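Local coordinates for kunitz-type serine protease inhibitor homolog calcicludine (Dendroaspis angusticeps, PDB 5YV7), which probably blocks L-type calcium channels, as a Kunitz-type toxin homologous to serine protease inhibitors, at residues R12-F23 / F35-R46. Residues are numbered along the deposited sequence; the frame is centred on the assembly and turned at random.
Sequences RIGSCKKQFSSF and FLFSGCGGNANR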
ATOM      1  N   ARG A  12      -5.928  -4.062  -0.199  1.00 36.12           N
ATOM      2  CA  ARG A  12      -6.382  -5.445  -0.053  1.00 37.03           C
ATOM      3  C   ARG A  12      -5.884  -6.003   1.278  1.00 38.62           C
ATOM      4  O   ARG A  12      -4.700  -6.320   1.433  1.00 38.45           O
ATOM      5  CB  ARG A  12      -5.916  -6.300  -1.222  1.00 43.53           C
ATOM      6  CG  ARG A  12      -6.916  -7.367  -1.593  1.00 49.01           C
ATOM      7  CD  ARG A  12      -6.342  -8.369  -2.579  1.00 56.26           C
ATOM      8  NE  ARG A  12      -7.357  -9.345  -2.979  1.00 67.09           N
ATOM      9  CZ  ARG A  12      -7.103 -10.591  -3.378  1.00 73.62           C
ATOM     10  NH1 ARG A  12      -5.848 -11.038  -3.451  1.00 67.89           N
ATOM     11  NH2 ARG A  12      -8.112 -11.392  -3.714  1.00 74.16           N
ATOM     12  N   ILE A  13      -6.805  -6.136   2.230  1.00 33.99           N
ATOM     13  CA  ILE A  13      -6.452  -6.689   3.526  1.00 36.36           C
ATOM     14  C   ILE A  13      -6.195  -8.192   3.435  1.00 40.81           C
ATOM     15  O   ILE A  13      -5.357  -8.730   4.171  1.00 39.10           O
ATOM     16  CB  ILE A  13      -7.553  -6.342   4.537  1.00 38.25           C
ATOM     17  CG1 ILE A  13      -7.593  -4.821   4.705  1.00 37.48           C
ATOM     18  CG2 ILE A  13      -7.318  -7.078   5.865  1.00 35.13           C
ATOM     19  CD1 ILE A  13      -8.662  -4.330   5.606  1.00 39.83           C
ATOM     20  N   GLY A  14      -6.889  -8.887   2.541  1.00 39.65           N
ATOM     21  CA  GLY A  14      -6.613 -10.288   2.317  1.00 37.55           C
ATOM     22  C   GLY A  14      -7.371 -11.200   3.260  1.00 43.49           C
ATOM     23  O   GLY A  14      -8.190 -10.785   4.087  1.00 47.48           O
ATOM     24  N   SER A  15      -7.046 -12.483   3.150  1.00 42.66           N
ATOM     25  CA  SER A  15      -7.902 -13.538   3.669  1.00 51.45           C
ATOM     26  C   SER A  15      -7.403 -14.165   4.963  1.00 51.40           C
ATOM     27  O   SER A  15      -8.142 -14.945   5.568  1.00 50.32           O
ATOM     28  CB  SER A  15      -8.077 -14.636   2.603  1.00 50.18           C
ATOM     29  OG  SER A  15      -6.906 -14.790   1.810  1.00 47.43           O
ATOM     30  N   CYS A  16      -6.190 -13.847   5.407  1.00 47.54           N
ATOM     31  CA  CYS A  16      -5.669 -14.431   6.638  1.00 45.61           C
ATOM     32  C   CYS A  16      -6.325 -13.771   7.844  1.00 44.23           C
ATOM     33  O   CYS A  16      -7.236 -12.951   7.716  1.00 50.25           O
ATOM     34  CB  CYS A  16      -4.153 -14.327   6.678  1.00 43.84           C
ATOM     35  SG  CYS A  16      -3.380 -15.697   5.820  1.00 47.21           S
ATOM     36  N   LYS A  17      -5.857 -14.120   9.040  1.00 50.72           N
ATOM     37  CA  LYS A  17      -6.581 -13.836  10.274  1.00 51.26           C
ATOM     38  C   LYS A  17      -5.759 -13.059  11.295  1.00 47.13           C
ATOM     39  O   LYS A  17      -6.114 -13.047  12.477  1.00 52.68           O
ATOM     40  CB  LYS A  17      -7.064 -15.145  10.899  1.00 60.99           C
ATOM     41  CG  LYS A  17      -7.886 -16.040   9.970  1.00 59.81           C
ATOM     42  CD  LYS A  17      -8.532 -17.211  10.728  1.00 77.05           C
ATOM     43  CE  LYS A  17      -9.828 -16.799  11.447  1.00 86.89           C
ATOM     44  NZ  LYS A  17      -9.592 -16.039  12.721  1.00 83.02           N
ATOM     45  N   LYS A  18      -4.673 -12.414  10.885  1.00 48.90           N
ATOM     46  CA  LYS A  18      -3.824 -11.662  11.813  1.00 45.88           C
ATOM     47  C   LYS A  18      -3.835 -10.186  11.425  1.00 43.68           C
ATOM     48  O   LYS A  18      -4.687  -9.740  10.656  1.00 50.08           O
ATOM     49  CB  LYS A  18      -2.413 -12.249  11.834  1.00 44.86           C
ATOM     50  CG  LYS A  18      -2.390 -13.691  12.316  1.00 51.04           C
ATOM     51  CD  LYS A  18      -2.972 -13.803  13.729  1.00 42.46           C
ATOM     52  CE  LYS A  18      -2.856 -15.213  14.284  1.00 43.63           C
ATOM     53  NZ  LYS A  18      -3.160 -15.219  15.740  1.00 55.53           N
ATOM     54  N   GLN A  19      -2.892  -9.415  11.961  1.00 42.11           N
ATOM     55  CA  GLN A  19      -2.819  -8.013  11.571  1.00 44.26           C
ATOM     56  C   GLN A  19      -1.378  -7.514  11.587  1.00 44.00           C
ATOM     57  O   GLN A  19      -0.612  -7.801  12.510  1.00 42.75           O
ATOM     58  CB  GLN A  19      -3.709  -7.123  12.449  1.00 42.95           C
ATOM     59  CG  GLN A  19      -3.366  -7.047  13.899  1.00 42.95           C
ATOM     60  CD  GLN A  19      -4.249  -6.042  14.644  1.00 47.43           C
ATOM     61  OE1 GLN A  19      -5.323  -6.390  15.145  1.00 49.80           O
ATOM     62  NE2 GLN A  19      -3.789  -4.799  14.731  1.00 45.14           N
ATOM     63  N   PHE A  20      -1.027  -6.760  10.546  1.00 39.84           N
ATOM     64  CA  PHE A  20       0.313  -6.212  10.382  1.00 41.71           C
ATOM     65  C   PHE A  20       0.175  -4.788   9.880  1.00 42.01           C
ATOM     66  O   PHE A  20      -0.397  -4.558   8.809  1.00 41.18           O
ATOM     67  CB  PHE A  20       1.148  -7.042   9.401  1.00 39.08           C
ATOM     68  CG  PHE A  20       1.328  -8.458   9.819  1.00 41.13           C
ATOM     69  CD1 PHE A  20       0.402  -9.431   9.453  1.00 41.68           C
ATOM     70  CD2 PHE A  20       2.416  -8.828  10.591  1.00 36.82           C
ATOM     71  CE1 PHE A  20       0.559 -10.749   9.854  1.00 39.75           C
ATOM     72  CE2 PHE A  20       2.581 -10.139  10.992  1.00 35.43           C
ATOM     73  CZ  PHE A  20       1.652 -11.101  10.628  1.00 39.01           C
ATOM     74  N   SER A  21       0.694  -3.841  10.650  1.00 40.73           N
ATOM     75  CA  SER A  21       0.636  -2.451  10.233  1.00 38.90           C
ATOM     76  C   SER A  21       1.350  -2.284   8.908  1.00 39.42           C
ATOM     77  O   SER A  21       2.476  -2.757   8.727  1.00 42.90           O
ATOM     78  CB  SER A  21       1.252  -1.557  11.294  1.00 33.44           C
ATOM     79  OG  SER A  21       0.515  -1.717  12.492  1.00 49.44           O
ATOM     80  N   SER A  22       0.678  -1.629   7.976  1.00 37.89           N
ATOM     81  CA  SER A  22       1.163  -1.509   6.618  1.00 38.86           C
ATOM     82  C   SER A  22       0.764  -0.142   6.075  1.00 39.60           C
ATOM     83  O   SER A  22       0.047   0.630   6.718  1.00 41.45           O
ATOM     84  CB  SER A  22       0.620  -2.650   5.744  1.00 35.01           C
ATOM     85  OG  SER A  22       1.094  -3.914   6.182  1.00 40.17           O
ATOM     86  N   PHE A  23       1.231   0.154   4.878  1.00 38.35           N
ATOM     87  CA  PHE A  23       0.840   1.361   4.176  1.00 38.15           C
ATOM     88  C   PHE A  23       0.435   0.990   2.760  1.00 39.17           C
ATOM     89  O   PHE A  23       0.931   0.010   2.191  1.00 37.52           O
ATOM     90  CB  PHE A  23       1.970   2.386   4.179  1.00 36.56           C
ATOM     91  CG  PHE A  23       2.254   2.944   5.537  1.00 40.19           C
ATOM     92  CD1 PHE A  23       3.133   2.294   6.401  1.00 42.40           C
ATOM     93  CD2 PHE A  23       1.613   4.090   5.972  1.00 39.36           C
ATOM     94  CE1 PHE A  23       3.379   2.785   7.673  1.00 40.73           C
ATOM     95  CE2 PHE A  23       1.857   4.594   7.246  1.00 43.86           C
ATOM     96  CZ  PHE A  23       2.744   3.939   8.097  1.00 40.49           C
ATOM     97  N   PHE A  35      -2.785   1.036   6.829  1.00 34.39           N
ATOM     98  CA  PHE A  35      -3.866   0.063   6.934  1.00 36.82           C
ATOM     99  C   PHE A  35      -3.341  -1.194   7.614  1.00 37.63           C
ATOM    100  O   PHE A  35      -2.129  -1.381   7.769  1.00 40.46           O
ATOM    101  CB  PHE A  35      -4.495  -0.253   5.563  1.00 36.31           C
ATOM    102  CG  PHE A  35      -3.724  -1.246   4.714  1.00 35.18           C
ATOM    103  CD1 PHE A  35      -2.626  -0.835   3.960  1.00 34.68           C
ATOM    104  CD2 PHE A  35      -4.141  -2.578   4.625  1.00 32.22           C
ATOM    105  CE1 PHE A  35      -1.938  -1.742   3.137  1.00 37.08           C
ATOM    106  CE2 PHE A  35      -3.467  -3.492   3.816  1.00 34.96           C
ATOM    107  CZ  PHE A  35      -2.363  -3.081   3.063  1.00 37.27           C
ATOM    108  N   LEU A  36      -4.270  -2.036   8.050  1.00 32.46           N
ATOM    109  CA  LEU A  36      -3.936  -3.297   8.696  1.00 38.89           C
ATOM    110  C   LEU A  36      -4.051  -4.419   7.668  1.00 37.33           C
ATOM    111  O   LEU A  36      -5.137  -4.673   7.142  1.00 35.83           O
ATOM    112  CB  LEU A  36      -4.839  -3.564   9.907  1.00 35.71           C
ATOM    113  CG  LEU A  36      -4.701  -2.567  11.062  1.00 40.84           C
ATOM    114  CD1 LEU A  36      -5.564  -2.976  12.260  1.00 33.21           C
ATOM    115  CD2 LEU A  36      -3.228  -2.375  11.476  1.00 36.73           C
ATOM    116  N   PHE A  37      -2.923  -5.068   7.378  1.00 38.33           N
ATOM    117  CA  PHE A  37      -2.870  -6.209   6.475  1.00 37.27           C
ATOM    118  C   PHE A  37      -3.065  -7.500   7.270  1.00 38.94           C
ATOM    119  O   PHE A  37      -2.518  -7.656   8.367  1.00 39.91           O
ATOM    120  CB  PHE A  37      -1.533  -6.210   5.728  1.00 36.28           C
ATOM    121  CG  PHE A  37      -1.326  -7.389   4.824  1.00 38.51           C
ATOM    122  CD1 PHE A  37      -2.299  -7.766   3.910  1.00 39.69           C
ATOM    123  CD2 PHE A  37      -0.143  -8.118   4.875  1.00 40.58           C
ATOM    124  CE1 PHE A  37      -2.101  -8.862   3.061  1.00 39.32           C
ATOM    125  CE2 PHE A  37       0.066  -9.214   4.019  1.00 40.62           C
ATOM    126  CZ  PHE A  37      -0.915  -9.581   3.117  1.00 37.93           C
ATOM    127  N   SER A  38      -3.870  -8.416   6.723  1.00 36.83           N
ATOM    128  CA  SER A  38      -4.201  -9.639   7.448  1.00 40.48           C
ATOM    129  C   SER A  38      -3.036 -10.617   7.498  1.00 41.35           C
ATOM    130  O   SER A  38      -3.013 -11.480   8.380  1.00 38.12           O
ATOM    131  CB  SER A  38      -5.423 -10.327   6.829  1.00 37.15           C
ATOM    132  OG  SER A  38      -5.079 -10.973   5.623  1.00 35.85           O
ATOM    133  N   GLY A  39      -2.081 -10.514   6.571  1.00 40.69           N
ATOM    134  CA  GLY A  39      -0.930 -11.393   6.537  1.00 38.90           C
ATOM    135  C   GLY A  39      -0.820 -12.268   5.304  1.00 38.99           C
ATOM    136  O   GLY A  39       0.273 -12.777   5.028  1.00 37.61           O
ATOM    137  N   CYS A  40      -1.908 -12.461   4.553  1.00 37.27           N
ATOM    138  CA  CYS A  40      -1.810 -13.118   3.255  1.00 38.89           C
ATOM    139  C   CYS A  40      -2.932 -12.635   2.339  1.00 39.22           C
ATOM    140  O   CYS A  40      -3.856 -11.939   2.762  1.00 39.99           O
ATOM    141  CB  CYS A  40      -1.863 -14.641   3.400  1.00 41.97           C
ATOM    142  SG  CYS A  40      -3.505 -15.259   3.842  1.00 44.20           S
ATOM    143  N   GLY A  41      -2.854 -13.042   1.073  1.00 41.92           N
ATOM    144  CA  GLY A  41      -3.896 -12.714   0.118  1.00 36.92           C
ATOM    145  C   GLY A  41      -4.007 -11.238  -0.195  1.00 42.20           C
ATOM    146  O   GLY A  41      -5.095 -10.763  -0.538  1.00 41.77           O
ATOM    147  N   GLY A  42      -2.911 -10.494  -0.070  1.00 37.38           N
ATOM    148  CA  GLY A  42      -2.882  -9.094  -0.426  1.00 42.09           C
ATOM    149  C   GLY A  42      -2.521  -8.893  -1.882  1.00 46.98           C
ATOM    150  O   GLY A  42      -2.564  -9.817  -2.699  1.00 48.80           O
ATOM    151  N   ASN A  43      -2.159  -7.662  -2.215  1.00 40.19           N
ATOM    152  CA  ASN A  43      -1.662  -7.387  -3.554  1.00 39.95           C
ATOM    153  C   ASN A  43      -0.412  -6.526  -3.410  1.00 42.25           C
ATOM    154  O   ASN A  43       0.155  -6.396  -2.322  1.00 41.56           O
ATOM    155  CB  ASN A  43      -2.760  -6.768  -4.436  1.00 35.72           C
ATOM    156  CG  ASN A  43      -3.226  -5.400  -3.941  1.00 43.02           C
ATOM    157  OD1 ASN A  43      -2.521  -4.718  -3.191  1.00 40.42           O
ATOM    158  ND2 ASN A  43      -4.423  -4.997  -4.361  1.00 39.06           N
ATOM    159  N   ALA A  44       0.018  -5.926  -4.516  1.00 42.93           N
ATOM    160  CA  ALA A  44       1.298  -5.236  -4.522  1.00 40.63           C
ATOM    161  C   ALA A  44       1.231  -3.833  -3.927  1.00 43.16           C
ATOM    162  O   ALA A  44       2.284  -3.225  -3.703  1.00 42.38           O
ATOM    163  CB  ALA A  44       1.842  -5.183  -5.945  1.00 39.56           C
ATOM    164  N   ASN A  45       0.038  -3.311  -3.647  1.00 40.08           N
ATOM    165  CA  ASN A  45      -0.085  -1.991  -3.031  1.00 37.67           C
ATOM    166  C   ASN A  45      -0.003  -2.128  -1.511  1.00 36.47           C
ATOM    167  O   ASN A  45      -0.967  -1.928  -0.777  1.00 39.00           O
ATOM    168  CB  ASN A  45      -1.378  -1.311  -3.468  1.00 37.04           C
ATOM    169  CG  ASN A  45      -1.369   0.181  -3.172  1.00 42.12           C
ATOM    170  OD1 ASN A  45      -0.403   0.699  -2.608  1.00 41.67           O
ATOM    171  ND2 ASN A  45      -2.438   0.875  -3.543  1.00 39.24           N
ATOM    172  N   ARG A  46       1.192  -2.479  -1.041  1.00 37.93           N
ATOM    173  CA  ARG A  46       1.424  -2.666   0.388  1.00 39.04           C
ATOM    174  C   ARG A  46       2.887  -2.384   0.686  1.00 37.63           C
ATOM    175  O   ARG A  46       3.773  -2.874  -0.014  1.00 40.88           O
ATOM    176  CB  ARG A  46       1.053  -4.085   0.857  1.00 35.55           C
ATOM    177  CG  ARG A  46       1.380  -4.322   2.344  1.00 37.71           C
ATOM    178  CD  ARG A  46       1.034  -5.735   2.831  1.00 42.58           C
ATOM    179  NE  ARG A  46       1.856  -6.804   2.238  1.00 44.72           N
ATOM    180  CZ  ARG A  46       1.460  -7.605   1.236  1.00 51.88           C
ATOM    181  NH1 ARG A  46       0.244  -7.469   0.689  1.00 43.48           N
ATOM    182  NH2 ARG A  46       2.282  -8.549   0.769  1.00 51.45           N
TER
HETATM  183  O   HOH W   1      -3.176  -3.440  -0.755  1.00 36.34           O
HETATM  184  O   HOH W   2      -2.050  -5.915   0.371  1.00 39.11           O
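Ser-38 grips the carbonyl of Ile-13 twice. Its OG donates to Ile-13 O at 2.7 Å, tilted somewhat from the carbonyl plane. Ser-38 N also donates to Ile-13 O, at 3.0 Å, in the carbonyl plane and on a lone pair. The hydroxyl sits between the backbone N and carbonyl carbon of its own residue (chi1 75°), where it also takes a weak bond from Cys-16 N. Ser-38 O accepts from Lys-18 N, and Ser-15 N reaches Cys-40 O from above the carbonyl plane. Next to these bonds the Cys-16 to Cys-40 disulfide ties the two loops covalently, SG to SG 2.0 Å.

The strands pair antiparallel: Phe-20 with Phe-37 and Ser-22 with Phe-35 share two backbone hydrogen bonds each. Water links the loops further on. One molecule joins Arg-12 N to Asn-43 OD1 and Asn-45 O. A second joins Arg-12 O to Asn-43 N and Arg-46 NH1. Asn-43 ND2 hydrogen-bonds to Pro-10 O, outside these segments.

The Phe-37 ring is sandwiched within its own segment. Gly-39 N lies 3.4 Å above the centre of one face, and Arg-46 CD covers the other near the rim. Across the contact, Phe-37 CD1 lies 3.2 Å from Ile-13 O. Ser-22 CB rests over a face of Phe-35, 4.1 Å from the ring centroid, a CH-pi contact. Ile-13 CG1 meets Phe-35 CD2 at 4.1 Å. Leu-36 CD1 lies alongside Gln-19 NE2.

A beta hairpin flanked by two loops that a disulfide joins is characteristic of the Kunitz/BPTI fold; its protease inhibitors bind through this end.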